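PDB 3ZLC: ER-derived vesicles protein ERV41, which is a constituent of COPII-coated vesicles from the endoplasmic reticulum, needed for efficient transport of a subset of secretory proteins to the Golgi, and facilitates retrograde transport. Local coordinates for residues A[90-94]-A[112-116]; A[129-135]-A[233-239]; A[195-201]-A[241-247]. All blocks are in the same frame, centred on the assembly; numbering follows the deposited sequence.

Contact 1: residues A[90-94]-A[112-116]; sequences EFREK and PEFNG
Phe91 and Phe114 both set CG anti to their own carbonyl carbon (chi1 -67° in Phe91), which swings the two rings against each other across two irregular stretches of the lumenal domain. The rings meet obliquely, centroids 5.3 Å apart and planes at 52°, with Phe114 CE1 over one face of Phe91. At the edge of the Phe91 ring, near its plane, Phe91 CE2 lies 3.2 Å from Glu113 O, a carbonyl that also accepts from Asn29 ND2. The extended Glu113 chain runs across the Phe91 side chain at about a right angle, but carboxylate and ring planes are only 22° apart; Glu113 OE1 is 3.8 Å from Phe91 CZ. Phe114 is flanked on both faces: Lys94 CE makes a CH-pi contact, 4.1 Å from the Phe114 centroid, though the end of this lysine is less surely placed, and Glu113 CB lies over the centre of the opposite face. Glu90 O comes to the Phe114 edge. Both stretches belong to the long connection into strand 117-126, where Cys117 forms a disulfide with Cys32. The chemistry is thus ring packing edged by carbonyl oxygens; the exposed Glu90 and partly exposed Glu113, OE2 to OE1 4.6 Å, would probably repel mildly and raise each other's pKa a little.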
loop_
_atom_site.group_PDB
_atom_site.type_symbol
_atom_site.label_atom_id
_atom_site.label_comp_id
_atom_site.label_asym_id
_atom_site.label_seq_id
_atom_site.Cartn_x
_atom_site.Cartn_y
_atom_site.Cartn_z
ATOM N N GLU A 90 -13.996 -9.831 -16.208
ATOM C CA GLU A 90 -13.044 -10.911 -15.983
ATOM C C GLU A 90 -12.405 -10.820 -14.601
ATOM O O GLU A 90 -11.984 -11.831 -14.044
ATOM C CB GLU A 90 -11.938 -10.859 -17.046
ATOM C CG GLU A 90 -12.398 -11.136 -18.478
ATOM C CD GLU A 90 -11.584 -10.377 -19.514
ATOM O OE1 GLU A 90 -11.156 -9.238 -19.221
ATOM O OE2 GLU A 90 -11.379 -10.917 -20.621
ATOM N N PHE A 91 -12.323 -9.616 -14.042
ATOM C CA PHE A 91 -11.570 -9.440 -12.808
ATOM C C PHE A 91 -12.424 -9.224 -11.567
ATOM O O PHE A 91 -11.959 -8.713 -10.538
ATOM C CB PHE A 91 -10.489 -8.378 -12.990
ATOM C CG PHE A 91 -9.410 -8.800 -13.949
ATOM C CD1 PHE A 91 -9.608 -8.713 -15.323
ATOM C CD2 PHE A 91 -8.215 -9.328 -13.478
ATOM C CE1 PHE A 91 -8.626 -9.120 -16.209
ATOM C CE2 PHE A 91 -7.229 -9.738 -14.359
ATOM C CZ PHE A 91 -7.433 -9.631 -15.727
ATOM N N ARG A 92 -13.672 -9.653 -11.659
ATOM C CA ARG A 92 -14.506 -9.717 -10.478
ATOM C C ARG A 92 -14.165 -10.984 -9.703
ATOM O O ARG A 92 -13.505 -11.889 -10.220
ATOM C CB ARG A 92 -15.984 -9.636 -10.856
ATOM C CG ARG A 92 -16.363 -8.277 -11.436
ATOM C CD ARG A 92 -15.696 -7.155 -10.647
ATOM N NE ARG A 92 -16.314 -5.850 -10.881
ATOM C CZ ARG A 92 -15.985 -4.730 -10.238
ATOM N NH1 ARG A 92 -15.031 -4.727 -9.314
ATOM N NH2 ARG A 92 -16.611 -3.601 -10.520
ATOM N N GLU A 93 -14.587 -11.023 -8.450
ATOM C CA GLU A 93 -14.173 -12.063 -7.522
ATOM C C GLU A 93 -14.599 -13.464 -7.938
ATOM O O GLU A 93 -15.780 -13.703 -8.224
ATOM C CB GLU A 93 -14.771 -11.758 -6.157
ATOM C CG GLU A 93 -14.249 -12.651 -5.063
ATOM C CD GLU A 93 -14.803 -12.261 -3.725
ATOM O OE1 GLU A 93 -15.579 -11.281 -3.668
ATOM O OE2 GLU A 93 -14.461 -12.937 -2.739
ATOM N N LYS A 94 -13.645 -14.392 -7.971
ATOM C CA LYS A 94 -13.986 -15.793 -8.206
ATOM C C LYS A 94 -14.283 -16.434 -6.857
ATOM O O LYS A 94 -13.641 -16.107 -5.854
ATOM C CB LYS A 94 -12.846 -16.559 -8.893
ATOM C CG LYS A 94 -12.137 -15.830 -10.025
ATOM C CD LYS A 94 -13.097 -15.248 -11.039
ATOM C CE LYS A 94 -12.351 -14.673 -12.245
ATOM N NZ LYS A 94 -12.886 -13.339 -12.646
ATOM N N PRO A 112 -3.041 -17.194 -16.132
ATOM C CA PRO A 112 -2.044 -16.258 -15.593
ATOM C C PRO A 112 -2.593 -14.836 -15.382
ATOM O O PRO A 112 -1.957 -14.052 -14.672
ATOM C CB PRO A 112 -0.927 -16.268 -16.652
ATOM C CG PRO A 112 -1.510 -16.954 -17.865
ATOM C CD PRO A 112 -2.559 -17.884 -17.342
ATOM N N GLU A 113 -3.744 -14.515 -15.977
ATOM C CA GLU A 113 -4.398 -13.223 -15.754
ATOM C C GLU A 113 -4.804 -13.045 -14.292
ATOM O O GLU A 113 -4.974 -11.918 -13.825
ATOM C CB GLU A 113 -5.646 -13.079 -16.636
ATOM C CG GLU A 113 -5.399 -12.497 -18.025
ATOM C CD GLU A 113 -6.672 -12.403 -18.854
ATOM O OE1 GLU A 113 -7.771 -12.408 -18.258
ATOM O OE2 GLU A 113 -6.577 -12.332 -20.100
ATOM N N PHE A 114 -4.957 -14.157 -13.578
ATOM C CA PHE A 114 -5.485 -14.118 -12.218
ATOM C C PHE A 114 -4.475 -14.459 -11.126
ATOM O O PHE A 114 -4.851 -14.488 -9.943
ATOM C CB PHE A 114 -6.719 -15.022 -12.102
ATOM C CG PHE A 114 -7.770 -14.730 -13.134
ATOM C CD1 PHE A 114 -8.422 -13.504 -13.140
ATOM C CD2 PHE A 114 -8.094 -15.669 -14.110
ATOM C CE1 PHE A 114 -9.384 -13.220 -14.093
ATOM C CE2 PHE A 114 -9.064 -15.394 -15.065
ATOM C CZ PHE A 114 -9.708 -14.167 -15.058
ATOM N N ASN A 115 -3.221 -14.724 -11.516
ATOM C CA ASN A 115 -2.116 -14.822 -10.558
ATOM C C ASN A 115 -2.289 -13.747 -9.510
ATOM O O ASN A 115 -2.477 -12.579 -9.865
ATOM C CB ASN A 115 -0.767 -14.592 -11.255
ATOM C CG ASN A 115 -0.400 -15.711 -12.209
ATOM O OD1 ASN A 115 -0.942 -16.811 -12.128
ATOM N ND2 ASN A 115 0.538 -15.438 -13.114
ATOM N N GLY A 116 -2.258 -14.108 -8.227
ATOM C CA GLY A 116 -2.451 -13.092 -7.200
ATOM C C GLY A 116 -1.874 -13.417 -5.836
ATOM O O GLY A 116 -1.687 -14.582 -5.497
#

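Contact 2: residues A[129-135]-A[233-239]; sequences SGELQIT and GIFFKYN
The Tyr238 ring lies flat over Gly130, whose O sits above the centre of one face and whose C is 3.5 Å from Tyr238 CZ; a chi1 of 48°, between backbone N and carbonyl carbon, folds the ring back over the neighbouring strand. Phe235 receives Gln133 at its edge, CD in the ring plane and the amide turned 88° to it, and Glu131 OE2 approaches Phe235 CD2 to 3.0 Å. The Phe236 edge meets Ile134 CD1, while Phe236 CD1 is 4.0 Å from Leu132 CD2. Strands 130-135 and 233-239 are antiparallel neighbours in the mixed sheet, zipped by six backbone hydrogen bonds at Gly130-Tyr238, Leu132-Phe236 and Ile134-Ile234, the straightest being Phe236 N to Leu132 O, 2.8 Å. An alanine in place of Tyr238 would probably uncover the Gly130 peptide. Gln133 NE2 gives Glu131 OE2 a 2.7 Å hydrogen bond from above the carboxylate plane, and Glu131 OE1 forms a salt bridge with Lys237 NZ at 3.6 Å. The Leu132-Phe236 face is therefore largely apolar, covered by strand 156-163 of the other, six-stranded sheet, whose Phe161 stacks on Phe236; the other face sets the Phe235 ring beside a buried carboxylate that the amide and ammonium groups probably keep ionised.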
loop_
_atom_site.group_PDB
_atom_site.type_symbol
_atom_site.label_atom_id
_atom_site.label_comp_id
_atom_site.label_asym_id
_atom_site.label_seq_id
_atom_site.Cartn_x
_atom_site.Cartn_y
_atom_site.Cartn_z
ATOM N N SER A 129 11.603 9.530 7.543
ATOM C CA SER A 129 11.428 9.358 6.103
ATOM C C SER A 129 11.897 7.956 5.667
ATOM O O SER A 129 13.016 7.546 5.955
ATOM C CB SER A 129 12.204 10.433 5.340
ATOM O OG SER A 129 12.027 10.263 3.947
ATOM N N GLY A 130 11.032 7.211 4.993
ATOM C CA GLY A 130 11.411 5.873 4.567
ATOM C C GLY A 130 10.562 5.404 3.412
ATOM O O GLY A 130 9.813 6.189 2.823
ATOM N N GLU A 131 10.654 4.116 3.094
ATOM C CA GLU A 131 9.940 3.598 1.934
ATOM C C GLU A 131 9.650 2.102 2.113
ATOM O O GLU A 131 10.500 1.355 2.590
ATOM C CB GLU A 131 10.782 3.891 0.679
ATOM C CG GLU A 131 10.450 3.095 -0.565
ATOM C CD GLU A 131 11.404 3.421 -1.704
ATOM O OE1 GLU A 131 12.308 4.263 -1.509
ATOM O OE2 GLU A 131 11.254 2.845 -2.795
ATOM N N LEU A 132 8.429 1.693 1.773
ATOM C CA LEU A 132 8.057 0.278 1.747
ATOM C C LEU A 132 7.976 -0.151 0.285
ATOM O O LEU A 132 7.292 0.503 -0.508
ATOM C CB LEU A 132 6.686 0.107 2.388
ATOM C CG LEU A 132 6.057 -1.276 2.306
ATOM C CD1 LEU A 132 6.809 -2.223 3.198
ATOM C CD2 LEU A 132 4.607 -1.188 2.733
ATOM N N GLN A 133 8.660 -1.242 -0.067
ATOM C CA GLN A 133 8.804 -1.671 -1.459
ATOM C C GLN A 133 8.267 -3.086 -1.669
ATOM O O GLN A 133 8.665 -4.025 -0.966
ATOM C CB GLN A 133 10.295 -1.640 -1.875
ATOM C CG GLN A 133 11.022 -0.316 -1.571
ATOM C CD GLN A 133 12.479 -0.335 -2.008
ATOM O OE1 GLN A 133 13.114 -1.385 -2.013
ATOM N NE2 GLN A 133 13.006 0.825 -2.389
ATOM N N ILE A 134 7.374 -3.237 -2.648
ATOM C CA ILE A 134 6.943 -4.560 -3.105
ATOM C C ILE A 134 7.473 -4.790 -4.531
ATOM O O ILE A 134 7.001 -4.144 -5.468
ATOM C CB ILE A 134 5.409 -4.640 -3.145
ATOM C CG1 ILE A 134 4.817 -4.299 -1.768
ATOM C CG2 ILE A 134 4.946 -6.012 -3.620
ATOM C CD1 ILE A 134 3.293 -4.233 -1.764
ATOM N N THR A 135 8.443 -5.691 -4.690
ATOM C CA THR A 135 9.049 -5.967 -5.991
ATOM C C THR A 135 9.217 -7.468 -6.238
ATOM O O THR A 135 8.851 -8.304 -5.392
ATOM C CB THR A 135 10.445 -5.294 -6.148
ATOM O OG1 THR A 135 11.371 -5.906 -5.244
ATOM C CG2 THR A 135 10.384 -3.805 -5.869
ATOM N N GLY A 233 7.868 -2.311 -9.583
ATOM C CA GLY A 233 7.040 -2.753 -8.478
ATOM C C GLY A 233 6.116 -1.688 -7.944
ATOM O O GLY A 233 5.692 -0.774 -8.657
ATOM N N ILE A 234 5.786 -1.821 -6.670
ATOM C CA ILE A 234 4.835 -0.923 -6.043
ATOM C C ILE A 234 5.553 -0.339 -4.835
ATOM O O ILE A 234 6.006 -1.082 -3.957
ATOM C CB ILE A 234 3.570 -1.681 -5.590
ATOM C CG1 ILE A 234 2.862 -2.328 -6.790
ATOM C CG2 ILE A 234 2.601 -0.721 -4.882
ATOM C CD1 ILE A 234 1.889 -3.462 -6.406
ATOM N N PHE A 235 5.670 0.987 -4.795
ATOM C CA PHE A 235 6.474 1.649 -3.762
ATOM C C PHE A 235 5.674 2.678 -2.973
ATOM O O PHE A 235 5.000 3.540 -3.549
ATOM C CB PHE A 235 7.677 2.343 -4.408
ATOM C CG PHE A 235 8.593 1.404 -5.183
ATOM C CD1 PHE A 235 8.297 1.040 -6.497
ATOM C CD2 PHE A 235 9.759 0.915 -4.607
ATOM C CE1 PHE A 235 9.144 0.182 -7.215
ATOM C CE2 PHE A 235 10.620 0.060 -5.322
ATOM C CZ PHE A 235 10.309 -0.302 -6.623
ATOM N N PHE A 236 5.767 2.600 -1.652
ATOM C CA PHE A 236 5.108 3.581 -0.792
ATOM C C PHE A 236 6.182 4.399 -0.096
ATOM O O PHE A 236 6.865 3.893 0.794
ATOM C CB PHE A 236 4.278 2.868 0.266
ATOM C CG PHE A 236 3.157 2.022 -0.302
ATOM C CD1 PHE A 236 3.368 0.691 -0.633
ATOM C CD2 PHE A 236 1.880 2.560 -0.483
ATOM C CE1 PHE A 236 2.324 -0.107 -1.143
ATOM C CE2 PHE A 236 0.833 1.774 -0.992
ATOM C CZ PHE A 236 1.057 0.440 -1.323
ATOM N N LYS A 237 6.366 5.642 -0.523
ATOM C CA LYS A 237 7.311 6.519 0.157
ATOM C C LYS A 237 6.553 7.262 1.235
ATOM O O LYS A 237 5.395 7.668 1.038
ATOM C CB LYS A 237 7.950 7.506 -0.819
ATOM C CG LYS A 237 8.715 6.831 -1.946
ATOM C CD LYS A 237 10.120 7.397 -2.078
ATOM C CE LYS A 237 10.853 6.774 -3.263
ATOM N NZ LYS A 237 12.252 7.280 -3.402
ATOM N N TYR A 238 7.172 7.410 2.400
ATOM C CA TYR A 238 6.479 8.118 3.471
ATOM C C TYR A 238 7.391 9.085 4.202
ATOM O O TYR A 238 8.587 8.840 4.365
ATOM C CB TYR A 238 5.813 7.132 4.452
ATOM C CG TYR A 238 6.726 6.008 4.903
ATOM C CD1 TYR A 238 7.606 6.198 5.961
ATOM C CD2 TYR A 238 6.705 4.760 4.280
ATOM C CE1 TYR A 238 8.433 5.190 6.397
ATOM C CE2 TYR A 238 7.553 3.728 4.715
ATOM C CZ TYR A 238 8.411 3.957 5.774
ATOM O OH TYR A 238 9.273 2.974 6.236
ATOM N N ASN A 239 6.821 10.211 4.606
ATOM C CA ASN A 239 7.517 11.123 5.497
ATOM C C ASN A 239 6.517 11.656 6.509
ATOM O O ASN A 239 5.300 11.612 6.277
ATOM C CB ASN A 239 8.161 12.271 4.731
ATOM C CG ASN A 239 9.357 12.832 5.457
ATOM O OD1 ASN A 239 9.494 12.648 6.680
ATOM N ND2 ASN A 239 10.242 13.505 4.723
#

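Contact 3: residues A[195-201]-A[241-247]; sequences VVPTLFK and EPLSIVV
Glu241 touches Val196 and Val195 where the chain turns out of strand 233-240, before it resumes as strand 243-247, parallel to 195-200 in the same mixed sheet. Glu241 N donates to Val195 O at 2.9 Å. Its side chain crosses Val196 obliquely, Glu241 OE1 3.3 Å from Val196 CG2, while OE2 is hydrogen-bonded to Ser194 OG. Two residues are then skipped in the register, which passes from Val196-Glu241 to Pro197-Ser244. Within that gap Leu243, with CG between backbone N and carbonyl carbon (chi1 48°), brings its CD1 to Val196 CG1. Leu243 O faces Pro197, a residue with no N-H to give, and meets the ring carbon Pro197 CD instead at 3.1 Å. Ser244 sets OG against Pro197 CG, while its CA-H points to Pro197 O. From Ile245 the regular parallel ladder runs: Ile245 N donates to Pro197 O, the longest of the five backbone bonds at 3.2 Å, and Ile245 O accepts from Leu199 N. The Ile245 side chain lies beside Thr198 and pushes CD1 against Val196 CG1. Val246 is turned to the other face, with Leu199; its CG1 meets CE of Lys201, whose NZ goes on to Ser248 OG. Strand 8-12 pairs with the far edge of this strand through Ser244 and Val246. Val247 packs alongside Phe200, a ring also met by Tyr167 and Tyr169. Val247 N makes a 2.7 Å bond to Leu199 O, and Val247 O accepts from Lys201 N at 3.0 Å, 170° at the hydrogen.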
loop_
_atom_site.group_PDB
_atom_site.type_symbol
_atom_site.label_atom_id
_atom_site.label_comp_id
_atom_site.label_asym_id
_atom_site.label_seq_id
_atom_site.Cartn_x
_atom_site.Cartn_y
_atom_site.Cartn_z
ATOM N N VAL A 195 2.504 12.210 6.218
ATOM C CA VAL A 195 1.738 11.729 7.358
ATOM C C VAL A 195 1.679 12.791 8.456
ATOM O O VAL A 195 2.708 13.354 8.849
ATOM C CB VAL A 195 2.373 10.412 7.898
ATOM C CG1 VAL A 195 1.537 9.812 9.032
ATOM C CG2 VAL A 195 2.504 9.389 6.763
ATOM N N VAL A 196 0.473 13.061 8.945
ATOM C CA VAL A 196 0.270 14.075 9.977
ATOM C C VAL A 196 -0.292 13.404 11.208
ATOM O O VAL A 196 -1.333 12.743 11.117
ATOM C CB VAL A 196 -0.749 15.123 9.513
ATOM C CG1 VAL A 196 -0.915 16.228 10.575
ATOM C CG2 VAL A 196 -0.317 15.719 8.211
ATOM N N PRO A 197 0.396 13.546 12.368
ATOM C CA PRO A 197 -0.154 12.956 13.589
ATOM C C PRO A 197 -1.284 13.840 14.098
ATOM O O PRO A 197 -1.214 15.067 13.982
ATOM C CB PRO A 197 1.029 13.004 14.570
ATOM C CG PRO A 197 1.815 14.238 14.136
ATOM C CD PRO A 197 1.690 14.224 12.606
ATOM N N THR A 198 -2.327 13.237 14.653
ATOM C CA THR A 198 -3.450 14.040 15.126
ATOM C C THR A 198 -3.816 13.706 16.566
ATOM O O THR A 198 -3.653 12.574 17.020
ATOM C CB THR A 198 -4.678 13.837 14.245
ATOM O OG1 THR A 198 -4.958 12.431 14.145
ATOM C CG2 THR A 198 -4.435 14.415 12.862
ATOM N N LEU A 199 -4.293 14.700 17.293
ATOM C CA LEU A 199 -4.801 14.439 18.625
ATOM C C LEU A 199 -6.292 14.729 18.621
ATOM O O LEU A 199 -6.706 15.884 18.508
ATOM C CB LEU A 199 -4.065 15.287 19.675
ATOM C CG LEU A 199 -4.656 15.284 21.099
ATOM C CD1 LEU A 199 -5.073 13.896 21.518
ATOM C CD2 LEU A 199 -3.674 15.849 22.117
ATOM N N PHE A 200 -7.102 13.677 18.706
ATOM C CA PHE A 200 -8.541 13.862 18.854
ATOM C C PHE A 200 -8.833 13.787 20.335
ATOM O O PHE A 200 -8.735 12.710 20.928
ATOM C CB PHE A 200 -9.324 12.754 18.150
ATOM C CG PHE A 200 -9.168 12.748 16.657
ATOM C CD1 PHE A 200 -9.966 13.562 15.852
ATOM C CD2 PHE A 200 -8.240 11.915 16.053
ATOM C CE1 PHE A 200 -9.823 13.550 14.468
ATOM C CE2 PHE A 200 -8.092 11.897 14.664
ATOM C CZ PHE A 200 -8.886 12.719 13.875
ATOM N N LYS A 201 -9.204 14.912 20.941
ATOM C CA LYS A 201 -9.490 14.914 22.375
ATOM C C LYS A 201 -10.639 13.970 22.748
ATOM O O LYS A 201 -10.739 13.528 23.894
ATOM C CB LYS A 201 -9.750 16.343 22.868
ATOM C CG LYS A 201 -8.485 17.187 22.962
ATOM C CD LYS A 201 -8.791 18.613 23.397
ATOM C CE LYS A 201 -7.512 19.433 23.509
ATOM N NZ LYS A 201 -7.792 20.878 23.746
ATOM N N GLU A 241 5.188 14.763 8.933
ATOM C CA GLU A 241 5.210 16.213 9.078
ATOM C C GLU A 241 5.523 16.607 10.510
ATOM O O GLU A 241 5.079 15.928 11.448
ATOM C CB GLU A 241 3.858 16.788 8.652
ATOM C CG GLU A 241 3.490 16.395 7.220
ATOM C CD GLU A 241 2.314 17.177 6.690
ATOM O OE1 GLU A 241 1.844 18.066 7.429
ATOM O OE2 GLU A 241 1.866 16.918 5.541
ATOM N N PRO A 242 6.275 17.712 10.683
ATOM C CA PRO A 242 6.688 18.211 11.997
ATOM C C PRO A 242 5.602 19.015 12.702
ATOM O O PRO A 242 5.920 19.817 13.584
ATOM C CB PRO A 242 7.859 19.143 11.658
ATOM C CG PRO A 242 7.528 19.678 10.297
ATOM C CD PRO A 242 6.912 18.467 9.585
ATOM N N LEU A 243 4.346 18.821 12.318
ATOM C CA LEU A 243 3.241 19.470 13.021
ATOM C C LEU A 243 2.199 18.424 13.412
ATOM O O LEU A 243 2.301 17.267 13.010
ATOM C CB LEU A 243 2.621 20.592 12.178
ATOM C CG LEU A 243 2.251 20.360 10.711
ATOM C CD1 LEU A 243 1.004 19.513 10.562
ATOM C CD2 LEU A 243 2.062 21.695 9.989
ATOM N N SER A 244 1.221 18.841 14.210
ATOM C CA SER A 244 0.102 17.987 14.591
ATOM C C SER A 244 -1.182 18.761 14.379
ATOM O O SER A 244 -1.189 19.999 14.398
ATOM C CB SER A 244 0.199 17.598 16.070
ATOM O OG SER A 244 1.307 16.756 16.293
ATOM N N ILE A 245 -2.272 18.041 14.181
ATOM C CA ILE A 245 -3.570 18.685 14.170
ATOM C C ILE A 245 -4.295 18.296 15.450
ATOM O O ILE A 245 -4.484 17.103 15.733
ATOM C CB ILE A 245 -4.391 18.253 12.960
ATOM C CG1 ILE A 245 -3.682 18.647 11.660
ATOM C CG2 ILE A 245 -5.784 18.860 13.028
ATOM C CD1 ILE A 245 -4.237 17.916 10.407
ATOM N N VAL A 246 -4.692 19.295 16.233
ATOM C CA VAL A 246 -5.432 19.024 17.454
ATOM C C VAL A 246 -6.918 19.200 17.189
ATOM O O VAL A 246 -7.353 20.219 16.641
ATOM C CB VAL A 246 -4.971 19.936 18.613
ATOM C CG1 VAL A 246 -5.907 19.804 19.814
ATOM C CG2 VAL A 246 -3.549 19.583 19.012
ATOM N N VAL A 247 -7.701 18.194 17.557
ATOM C CA VAL A 247 -9.138 18.262 17.349
ATOM C C VAL A 247 -9.818 18.379 18.709
ATOM O O VAL A 247 -9.770 17.442 19.508
ATOM C CB VAL A 247 -9.666 17.032 16.592
ATOM C CG1 VAL A 247 -11.178 17.021 16.617
ATOM C CG2 VAL A 247 -9.138 16.999 15.144
#

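How the contacts relate
Contact 2 is the buried one, its centre about 8 Å from the chain's centre, whereas contacts 1 and 3 are partly buried and lie on opposite sides of that centre, their own centres about 40 Å apart. Contacts 2 and 3 share a sheet: strand 188-200 runs beside both 233-240 and 243-247, and Asn239 O probably accepts a hydrogen bond from Val195 N at 2.9 Å where they touch. Their ladders differ, antiparallel in the centre and parallel towards the end. Contact 1 touches neither and joins irregular chain without a strand ladder. Aromatic rings mark contact 1, aliphatic side chains contact 3; contact 2 has apolar and aromatic groups on one face and a carboxylate cluster on the other.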